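Diacylglycerol lipase (Aspergillus oryzae, PDB 5XK2) probably hydrolyses the ester bonds of mono- and diacylglycerols, as a fungal lipase of the alpha/beta-hydrolase fold. Local coordinates at residues 13-18 and 235-240. Residues are numbered along the deposited sequence; the frame is centred on the assembly and turned at random.
Sequences TQLEDF and VTDNQV
A water joins D237 to L15: it donates to D237 OD1 at 2.8 Å and accepts from the backbone N of L15 at 3.0 Å. That N-H lies in the first turn of helix 14-27, where no preceding turn supplies a carbonyl; the water takes it up and passes a hydrogen of its own to the D237 carboxylate, whose negative charge probably also interacts favourably with the helix dipole. T13, the N-cap, meets the same need directly, its OG1 accepting from E16 N at 3.1 Å. The branched end of L15 makes the apolar part of the contact. With CG anti to the backbone N (chi1 -176°), L15 CD2 rests on the loop backbone, 3.4 Å from V235 O and 3.7 Å from D237 N, while L15 CD1 meets V240 CG2 at 4.0 Å. V235 and V240, compact and beta-branched, suit an extended backbone and offer methyls to this leucine; F272 adds to its apolar surroundings. Q239 OE1 helps close the turn, accepting from T236 N in the carbonyl plane at 2.9 Å. Between these two segments no direct hydrogen bond forms, though K19 NZ satisfies V235 O: the carboxylate reaches the helix N-terminus through water, and L15 supplies the direct packing against the 3-10 turn leading into strand 240-243.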
loop_
_atom_site.group_PDB
_atom_site.type_symbol
_atom_site.label_atom_id
_atom_site.label_comp_id
_atom_site.label_asym_id
_atom_site.label_seq_id
_atom_site.Cartn_x
_atom_site.Cartn_y
_atom_site.Cartn_z
ATOM N N THR A 13 -28.738 -18.144 10.239
ATOM C CA THR A 13 -29.124 -16.752 10.074
ATOM C C THR A 13 -28.440 -16.107 8.883
ATOM O O THR A 13 -27.492 -16.664 8.313
ATOM C CB THR A 13 -28.767 -15.932 11.316
ATOM O OG1 THR A 13 -27.343 -15.991 11.520
ATOM C CG2 THR A 13 -29.477 -16.507 12.539
ATOM N N GLN A 14 -28.866 -14.890 8.579
ATOM C CA GLN A 14 -28.216 -14.127 7.537
ATOM C C GLN A 14 -26.781 -13.805 7.943
ATOM O O GLN A 14 -25.878 -13.814 7.109
ATOM C CB GLN A 14 -28.986 -12.852 7.242
ATOM C CG GLN A 14 -28.504 -12.181 5.989
ATOM C CD GLN A 14 -29.403 -11.050 5.549
ATOM O OE1 GLN A 14 -29.768 -10.185 6.345
ATOM N NE2 GLN A 14 -29.764 -11.048 4.272
ATOM N N LEU A 15 -26.575 -13.512 9.224
ATOM C CA LEU A 15 -25.233 -13.213 9.714
ATOM C C LEU A 15 -24.307 -14.403 9.521
ATOM O O LEU A 15 -23.153 -14.240 9.129
ATOM C CB LEU A 15 -25.273 -12.818 11.202
ATOM C CG LEU A 15 -23.954 -12.395 11.843
ATOM C CD1 LEU A 15 -23.414 -11.164 11.158
ATOM C CD2 LEU A 15 -24.151 -12.132 13.332
ATOM N N GLU A 16 -24.805 -15.607 9.808
ATOM C CA GLU A 16 -23.985 -16.798 9.634
ATOM C C GLU A 16 -23.622 -16.980 8.158
ATOM O O GLU A 16 -22.492 -17.369 7.827
ATOM C CB GLU A 16 -24.707 -18.040 10.169
ATOM C CG GLU A 16 -24.753 -18.075 11.704
ATOM C CD GLU A 16 -23.422 -18.479 12.343
ATOM O OE1 GLU A 16 -22.421 -17.739 12.215
ATOM O OE2 GLU A 16 -23.380 -19.549 12.989
ATOM N N ASP A 17 -24.577 -16.690 7.281
ATOM C CA ASP A 17 -24.334 -16.761 5.839
ATOM C C ASP A 17 -23.192 -15.814 5.458
ATOM O O ASP A 17 -22.252 -16.191 4.744
ATOM C CB ASP A 17 -25.620 -16.402 5.076
ATOM C CG ASP A 17 -25.476 -16.519 3.564
ATOM O OD1 ASP A 17 -25.499 -17.654 3.043
ATOM O OD2 ASP A 17 -25.359 -15.460 2.896
ATOM N N PHE A 18 -23.270 -14.588 5.961
ATOM C CA PHE A 18 -22.264 -13.573 5.653
ATOM C C PHE A 18 -20.866 -13.995 6.127
ATOM O O PHE A 18 -19.859 -13.710 5.469
ATOM C CB PHE A 18 -22.628 -12.237 6.310
ATOM C CG PHE A 18 -23.838 -11.558 5.731
ATOM C CD1 PHE A 18 -24.406 -11.977 4.534
ATOM C CD2 PHE A 18 -24.411 -10.480 6.401
ATOM C CE1 PHE A 18 -25.509 -11.316 4.002
ATOM C CE2 PHE A 18 -25.513 -9.818 5.884
ATOM C CZ PHE A 18 -26.074 -10.234 4.697
ATOM N N VAL A 235 -18.489 -10.773 15.272
ATOM C CA VAL A 235 -19.493 -9.790 14.882
ATOM C C VAL A 235 -20.875 -10.298 15.266
ATOM O O VAL A 235 -21.199 -11.442 14.975
ATOM C CB VAL A 235 -19.438 -9.522 13.344
ATOM C CG1 VAL A 235 -20.499 -8.517 12.918
ATOM C CG2 VAL A 235 -18.035 -9.028 12.937
ATOM N N THR A 236 -21.693 -9.424 15.841
ATOM C CA THR A 236 -23.075 -9.736 16.244
ATOM C C THR A 236 -24.053 -8.970 15.361
ATOM O O THR A 236 -23.649 -8.084 14.613
ATOM C CB THR A 236 -23.364 -9.339 17.707
ATOM O OG1 THR A 236 -23.489 -7.911 17.791
ATOM C CG2 THR A 236 -22.252 -9.809 18.615
ATOM N N ASP A 237 -25.336 -9.352 15.392
ATOM C CA ASP A 237 -26.342 -8.666 14.567
ATOM C C ASP A 237 -26.420 -7.174 14.878
ATOM O O ASP A 237 -26.690 -6.351 13.996
ATOM C CB ASP A 237 -27.719 -9.304 14.766
ATOM C CG ASP A 237 -27.876 -10.602 13.996
ATOM O OD1 ASP A 237 -27.739 -10.581 12.750
ATOM O OD2 ASP A 237 -28.131 -11.644 14.636
ATOM N N ASN A 238 -26.152 -6.820 16.126
ATOM C CA ASN A 238 -26.141 -5.418 16.540
ATOM C C ASN A 238 -24.992 -4.619 15.945
ATOM O O ASN A 238 -24.935 -3.396 16.101
ATOM C CB ASN A 238 -26.041 -5.307 18.064
ATOM C CG ASN A 238 -27.357 -5.527 18.746
ATOM O OD1 ASN A 238 -28.416 -5.385 18.138
ATOM N ND2 ASN A 238 -27.301 -5.899 20.017
ATOM N N GLN A 239 -24.029 -5.316 15.365
ATOM C CA GLN A 239 -22.873 -4.679 14.750
ATOM C C GLN A 239 -22.906 -4.639 13.228
ATOM O O GLN A 239 -21.875 -4.388 12.594
ATOM C CB GLN A 239 -21.597 -5.358 15.241
ATOM C CG GLN A 239 -21.422 -5.152 16.746
ATOM C CD GLN A 239 -20.342 -6.044 17.337
ATOM O OE1 GLN A 239 -20.303 -7.241 17.061
ATOM N NE2 GLN A 239 -19.446 -5.463 18.139
ATOM N N VAL A 240 -24.040 -5.006 12.637
ATOM C CA VAL A 240 -24.193 -4.864 11.190
ATOM C C VAL A 240 -25.440 -4.032 10.920
ATOM O O VAL A 240 -26.539 -4.381 11.360
ATOM C CB VAL A 240 -24.317 -6.213 10.467
ATOM C CG1 VAL A 240 -24.341 -6.012 8.933
ATOM C CG2 VAL A 240 -23.150 -7.136 10.834
HETATM O O HOH W 1 -28.791 -12.549 11.045
#